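Local coordinates for protein putative ribose 5-phosphate isomerase (PDB 6FXW) that probably catalyses the interconversion of ribose 5-phosphate and ribulose 5-phosphate in the pentose phosphate pathway, as a type B isomerase, at residues 113-117 / 118-122; 125-128 / 129-133. All blocks are in the same frame, centred on the assembly; numbering follows the deposited sequence.

Contact 1: 113-117 / 118-122. With SO4 (sulfate ion), chain B.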
ATOM      1  N   ILE A 113     -10.693   7.219   4.263  1.00  9.25           N
ATOM      2  CA  ILE A 113     -10.090   6.597   3.075  1.00 10.38           C
ATOM      3  C   ILE A 113      -9.839   7.641   1.966  1.00 10.86           C
ATOM      4  O   ILE A 113     -10.548   8.710   1.859  1.00 10.69           O
ATOM      5  CB  ILE A 113     -10.916   5.461   2.527  1.00 11.21           C
ATOM      6  CG1 ILE A 113     -12.324   5.927   2.264  1.00 13.29           C
ATOM      7  CG2 ILE A 113     -10.896   4.327   3.532  1.00 14.32           C
ATOM      8  CD1 ILE A 113     -13.192   4.793   1.588  1.00 14.95           C
ATOM      9  N   GLY A 114      -8.925   7.327   1.026  1.00  9.66           N
ATOM     10  CA  GLY A 114      -8.639   8.140  -0.119  1.00  9.69           C
ATOM     11  C   GLY A 114      -9.028   7.490  -1.390  1.00 10.44           C
ATOM     12  O   GLY A 114      -8.619   6.335  -1.637  1.00 12.02           O
ATOM     13  N   VAL A 115      -9.835   8.147  -2.176  1.00 10.53           N
ATOM     14  CA  VAL A 115     -10.264   7.590  -3.448  1.00 11.71           C
ATOM     15  C   VAL A 115      -9.251   7.840  -4.558  1.00 10.97           C
ATOM     16  O   VAL A 115      -9.294   7.137  -5.601  1.00 13.31           O
ATOM     17  CB  VAL A 115     -11.611   8.228  -3.762  1.00 16.28           C
ATOM     18  CG1 VAL A 115     -11.552   9.690  -4.043  1.00 15.28           C
ATOM     19  CG2 VAL A 115     -12.379   7.509  -4.823  1.00 22.11           C
ATOM     20  N   ARG A 116      -8.279   8.752  -4.387  1.00 11.30           N
ATOM     21  CA  ARG A 116      -7.235   8.953  -5.383  1.00 11.12           C
ATOM     22  C   ARG A 116      -6.002   8.095  -5.048  1.00 10.61           C
ATOM     23  O   ARG A 116      -5.075   8.000  -5.896  1.00 10.56           O
ATOM     24  CB  ARG A 116      -6.819  10.412  -5.482  1.00 11.86           C
ATOM     25  CG  ARG A 116      -7.953  11.293  -5.927  1.00 13.85           C
ATOM     26  CD  ARG A 116      -7.507  12.735  -5.867  1.00 16.89           C
ATOM     27  NE  ARG A 116      -8.630  13.601  -6.265  1.00 19.54           N
ATOM     28  CZ  ARG A 116      -8.681  14.864  -6.005  1.00 20.94           C
ATOM     29  NH1 ARG A 116      -7.800  15.426  -5.192  1.00 24.26           N
ATOM     30  NH2 ARG A 116      -9.693  15.555  -6.498  1.00 21.13           N
ATOM     31  N   THR A 117      -6.009   7.385  -3.904  1.00 10.23           N
ATOM     32  CA  THR A 117      -4.879   6.554  -3.414  1.00 11.47           C
ATOM     33  C   THR A 117      -5.247   5.094  -3.372  1.00 11.06           C
ATOM     34  O   THR A 117      -4.474   4.246  -3.819  1.00 11.84           O
ATOM     35  CB  THR A 117      -4.370   7.044  -2.073  1.00 12.20           C
ATOM     36  OG1 THR A 117      -5.560   7.207  -1.270  1.00 11.99           O
ATOM     37  CG2 THR A 117      -3.685   8.383  -2.151  1.00 12.19           C
ATOM     38  N   SER A 118      -6.449   4.726  -2.941  1.00 11.19           N
ATOM     39  CA  SER A 118      -6.890   3.314  -2.804  1.00 10.20           C
ATOM     40  C   SER A 118      -7.839   3.033  -3.943  1.00 11.33           C
ATOM     41  O   SER A 118      -8.833   3.737  -4.167  1.00 12.85           O
ATOM     42  CB  SER A 118      -7.618   3.115  -1.509  1.00 10.96           C
ATOM     43  OG  SER A 118      -6.742   3.331  -0.416  1.00 11.20           O
ATOM     44  N   GLY A 119      -7.614   1.905  -4.663  1.00  9.98           N
ATOM     45  CA  GLY A 119      -8.587   1.429  -5.619  1.00 10.49           C
ATOM     46  C   GLY A 119      -9.841   0.864  -5.004  1.00 10.88           C
ATOM     47  O   GLY A 119      -9.888   0.581  -3.818  1.00 11.50           O
ATOM     48  N   MET A 120     -10.866   0.740  -5.835  1.00 11.20           N
ATOM     49  CA  MET A 120     -12.182   0.359  -5.324  1.00 13.59           C
ATOM     50  C   MET A 120     -12.297  -1.007  -4.740  1.00 11.20           C
ATOM     51  O   MET A 120     -13.017  -1.189  -3.743  1.00 11.83           O
ATOM     52  CB  MET A 120     -13.253   0.502  -6.412  1.00 15.58           C
ATOM     53  CG  MET A 120     -13.515   1.942  -6.757  1.00 18.42           C
ATOM     54  SD  MET A 120     -14.489   2.718  -5.398  1.00 25.39           S
ATOM     55  CE  MET A 120     -14.041   4.333  -5.668  1.00 34.01           C
ATOM     56  N   GLU A 121     -11.521  -1.984  -5.191  1.00 11.00           N
ATOM     57  CA  GLU A 121     -11.595  -3.267  -4.544  1.00 11.64           C
ATOM     58  C   GLU A 121     -10.906  -3.273  -3.180  1.00 10.85           C
ATOM     59  O   GLU A 121     -11.294  -3.985  -2.267  1.00 11.18           O
ATOM     60  CB  GLU A 121     -11.039  -4.417  -5.438  1.00 15.64           C
ATOM     61  CG  GLU A 121     -12.050  -4.786  -6.549  1.00 22.57           C
ATOM     62  CD  GLU A 121     -13.468  -5.082  -6.075  1.00 27.45           C
ATOM     63  OE1 GLU A 121     -13.596  -5.758  -5.051  1.00 24.33           O
ATOM     64  OE2 GLU A 121     -14.448  -4.513  -6.660  1.00 40.97           O
ATOM     65  N   VAL A 122      -9.844  -2.458  -3.047  1.00 10.59           N
ATOM     66  CA  VAL A 122      -9.222  -2.277  -1.747  1.00 10.31           C
ATOM     67  C   VAL A 122     -10.187  -1.514  -0.814  1.00 10.26           C
ATOM     68  O   VAL A 122     -10.320  -1.886   0.337  1.00 11.13           O
ATOM     69  CB  VAL A 122      -7.853  -1.554  -1.910  1.00 10.15           C
ATOM     70  CG1 VAL A 122      -7.295  -1.049  -0.584  1.00 12.59           C
ATOM     71  CG2 VAL A 122      -6.899  -2.494  -2.573  1.00 11.60           C
TER
HETATM   72  S   SO4 B 201      -8.415  19.334  -5.405  1.00 24.92           S
HETATM   73  O1  SO4 B 201      -7.727  19.868  -6.646  1.00 28.21           O
HETATM   74  O2  SO4 B 201      -9.516  18.456  -5.799  1.00 24.06           O
HETATM   75  O3  SO4 B 201      -7.260  18.556  -4.700  1.00 27.23           O
HETATM   76  O4  SO4 B 201      -8.885  20.490  -4.697  1.00 29.24           O
HETATM   77  O   HOH W   1      -7.318   4.914   1.775  1.00 10.81           O
HETATM   78  O   HOH W   2     -10.631   4.747  -5.943  1.00 15.18           O
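The guanidinium of Arg-116 meets a sulfate ion at its edge, with the sulfur in the guanidinium plane. NH2 of Arg-116 donates a nearly straight hydrogen bond to sulfate O2 (3.0 Å, 168°). NH1 of Arg-116 reaches sulfate O3 at 3.2 Å. Two nitrogens thus hold two oxygens. The arginine chain is extended from CG to NE, which carries the charge away from the turn. His-14 and, from the third subunit, Arg-140 and Arg-144 also bind the sulfate. The ion probably comes from the crystallisation liquor. Its position is consistent with a site for the substrate phosphate shared between subunits, as in related type B enzymes.

The chain itself folds into an alpha-turn. Ser-118 N donates to Gly-114 O at 3.0 Å, from above the carbonyl plane. Two waters brace this turn. One joins Gly-114 N to Ser-118 OG, 2.8 Å from that oxygen. The other donates to Val-115 O and to Ser-118 O. Beside them, Val-115 CG2 packs on Met-120 CE at 3.7 Å, the two side chains pointing the same way. The bend of Met-120 at chi2 (-74°) helps bring its methyl there.

Gly-119 is the N-cap of helix 120-131. The turn leads from strand 110-114 into that helix, with Val-115 against strand 67-72 and Ser-118 against Ile-123.

Contact 2: 125-128 / 129-133; sequences DIIE and TFLTT
Thr-129 makes two hydrogen bonds to the carbonyl oxygen of Asp-125, one turn earlier. Its N donates to Asp-125 O at 3.0 Å, and its OG1 donates to the same oxygen at 2.7 Å. The two donors come from opposite faces of the carbonyl plane. OG1 stands beside its own backbone N (chi1 -58°), which points it back along the helix. Asp-125 OD1 has its polar partner in His-96.

Two further backbone bonds continue the helix: Phe-130 N to Ile-126 O at 2.8 Å and Leu-131 N to Ile-127 O at 2.9 Å. At Thr-132 the hydroxyl is the stronger donor. Its OG1 lies 2.7 Å from Glu-128 O, whereas the bond from its N to that oxygen is weak. Thr-133 OG1 donates to Thr-129 O.

The apolar part is small. Ile-127 CG2 touches Leu-131 CD1 at 3.8 Å, with the side chains side by side. Both, like Phe-130, also pack on strand 67-72.

Three threonine hydroxyls thus turn back onto main-chain carbonyls. They spend their protons inside the helix and its C-terminal exit, so their donor needs are met locally while the isoleucine and leucine side chains face the sheet.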
ATOM      1  N   ASP A 125     -12.706  -3.999   0.646  1.00 11.57           N
ATOM      2  CA  ASP A 125     -12.162  -4.760   1.757  1.00 12.24           C
ATOM      3  C   ASP A 125     -12.007  -3.948   2.994  1.00 12.20           C
ATOM      4  O   ASP A 125     -12.292  -4.388   4.105  1.00 12.73           O
ATOM      5  CB  ASP A 125     -10.810  -5.371   1.344  1.00 13.21           C
ATOM      6  CG  ASP A 125     -10.032  -6.046   2.516  1.00 17.13           C
ATOM      7  OD1 ASP A 125     -10.599  -6.879   3.213  1.00 20.68           O
ATOM      8  OD2 ASP A 125      -8.809  -5.779   2.480  1.00 23.40           O
ATOM      9  N   ILE A 126     -11.556  -2.703   2.850  1.00  9.55           N
ATOM     10  CA  ILE A 126     -11.373  -1.834   4.005  1.00  9.43           C
ATOM     11  C   ILE A 126     -12.726  -1.641   4.721  1.00  8.75           C
ATOM     12  O   ILE A 126     -12.817  -1.731   5.965  1.00  9.98           O
ATOM     13  CB  ILE A 126     -10.765  -0.486   3.614  1.00 10.23           C
ATOM     14  CG1 ILE A 126      -9.326  -0.595   3.072  1.00  9.82           C
ATOM     15  CG2 ILE A 126     -10.826   0.520   4.748  1.00 10.23           C
ATOM     16  CD1 ILE A 126      -8.775   0.650   2.402  1.00 11.12           C
ATOM     17  N   ILE A 127     -13.744  -1.282   3.929  1.00  9.55           N
ATOM     18  CA  ILE A 127     -15.062  -1.011   4.482  1.00 10.98           C
ATOM     19  C   ILE A 127     -15.611  -2.224   5.169  1.00 10.60           C
ATOM     20  O   ILE A 127     -16.066  -2.120   6.332  1.00 10.69           O
ATOM     21  CB  ILE A 127     -15.962  -0.442   3.386  1.00 10.93           C
ATOM     22  CG1 ILE A 127     -15.572   0.972   3.005  1.00 11.32           C
ATOM     23  CG2 ILE A 127     -17.419  -0.416   3.843  1.00 12.65           C
ATOM     24  CD1 ILE A 127     -16.346   1.609   1.818  1.00 12.14           C
ATOM     25  N   GLU A 128     -15.601  -3.376   4.470  1.00 10.93           N
ATOM     26  CA  GLU A 128     -16.162  -4.572   5.069  1.00 13.53           C
ATOM     27  C   GLU A 128     -15.444  -4.959   6.357  1.00 12.31           C
ATOM     28  O   GLU A 128     -16.079  -5.270   7.337  1.00 13.34           O
ATOM     29  CB  GLU A 128     -16.077  -5.702   4.094  1.00 14.66           C
ATOM     30  CG  GLU A 128     -17.046  -5.571   2.962  1.00 19.09           C
ATOM     31  CD  GLU A 128     -17.076  -6.655   1.908  1.00 26.10           C
ATOM     32  OE1 GLU A 128     -16.158  -7.500   1.929  1.00 35.11           O
ATOM     33  OE2 GLU A 128     -17.976  -6.560   1.006  1.00 25.91           O
ATOM     34  N   THR A 129     -14.110  -4.824   6.430  1.00 10.80           N
ATOM     35  CA  THR A 129     -13.340  -5.139   7.606  1.00 11.20           C
ATOM     36  C   THR A 129     -13.652  -4.161   8.727  1.00 10.74           C
ATOM     37  O   THR A 129     -13.855  -4.535   9.849  1.00 11.52           O
ATOM     38  CB  THR A 129     -11.894  -5.120   7.237  1.00 11.74           C
ATOM     39  OG1 THR A 129     -11.700  -6.088   6.165  1.00 12.59           O
ATOM     40  CG2 THR A 129     -11.017  -5.449   8.477  1.00 12.61           C
ATOM     41  N   PHE A 130     -13.644  -2.868   8.418  1.00 10.55           N
ATOM     42  CA  PHE A 130     -13.917  -1.850   9.463  1.00 10.46           C
ATOM     43  C   PHE A 130     -15.245  -2.020  10.129  1.00 11.12           C
ATOM     44  O   PHE A 130     -15.398  -1.891  11.350  1.00 11.95           O
ATOM     45  CB  PHE A 130     -13.809  -0.458   8.829  1.00 10.62           C
ATOM     46  CG  PHE A 130     -13.860   0.678   9.804  1.00 10.98           C
ATOM     47  CD1 PHE A 130     -12.724   1.139  10.435  1.00 11.56           C
ATOM     48  CD2 PHE A 130     -15.052   1.299  10.092  1.00 11.67           C
ATOM     49  CE1 PHE A 130     -12.713   2.206  11.264  1.00 11.72           C
ATOM     50  CE2 PHE A 130     -15.065   2.361  10.976  1.00 11.65           C
ATOM     51  CZ  PHE A 130     -13.917   2.796  11.604  1.00 11.71           C
ATOM     52  N   LEU A 131     -16.242  -2.301   9.271  1.00 10.39           N
ATOM     53  CA  LEU A 131     -17.602  -2.480   9.830  1.00 11.97           C
ATOM     54  C   LEU A 131     -17.862  -3.768  10.584  1.00 13.02           C
ATOM     55  O   LEU A 131     -18.888  -3.847  11.317  1.00 15.39           O
ATOM     56  CB  LEU A 131     -18.638  -2.383   8.718  1.00 12.48           C
ATOM     57  CG  LEU A 131     -18.761  -1.026   8.010  1.00 14.20           C
ATOM     58  CD1 LEU A 131     -19.762  -1.028   6.801  1.00 15.00           C
ATOM     59  CD2 LEU A 131     -19.043   0.123   8.998  1.00 14.75           C
ATOM     60  N   THR A 132     -17.026  -4.762  10.413  1.00 11.84           N
ATOM     61  CA  THR A 132     -17.232  -6.039  11.083  1.00 14.60           C
ATOM     62  C   THR A 132     -16.223  -6.404  12.123  1.00 16.37           C
ATOM     63  O   THR A 132     -16.156  -7.569  12.520  1.00 20.02           O
ATOM     64  CB  THR A 132     -17.310  -7.148  10.051  1.00 14.65           C
ATOM     65  OG1 THR A 132     -16.110  -7.230   9.244  1.00 15.55           O
ATOM     66  CG2 THR A 132     -18.415  -6.913   8.998  1.00 14.33           C
ATOM     67  N   THR A 133     -15.355  -5.505  12.521  1.00 13.81           N
ATOM     68  CA  THR A 133     -14.318  -5.788  13.486  1.00 13.28           C
ATOM     69  C   THR A 133     -14.662  -5.051  14.786  1.00 14.07           C
ATOM     70  O   THR A 133     -14.974  -3.894  14.828  1.00 14.51           O
ATOM     71  CB  THR A 133     -12.896  -5.414  12.971  1.00 12.50           C
ATOM     72  OG1 THR A 133     -12.640  -6.065  11.743  1.00 13.66           O
ATOM     73  CG2 THR A 133     -11.827  -5.791  13.978  1.00 14.47           C
TER

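Overall arrangement
Going along the chain, strand 110-114 comes first and contact 1 closes the short turn at its C-terminal end. Helix 120-131 then begins, and contact 2 spans its later turns and the exit beyond. The two contacts are in series and neither encloses the other. Their centres lie 14 Å apart. They still touch, because the helix runs back along the strand: Ile-113 CG2 packs on Ile-126 CG2 at 4.0 Å. Contact 1 joins the C-terminal end of an inner strand to the sulfate site and the neighbouring subunits. Contact 2 sits over the strands and beside helix 96-104. Together they lie toward the two ends of one helix laid against the parallel sheet.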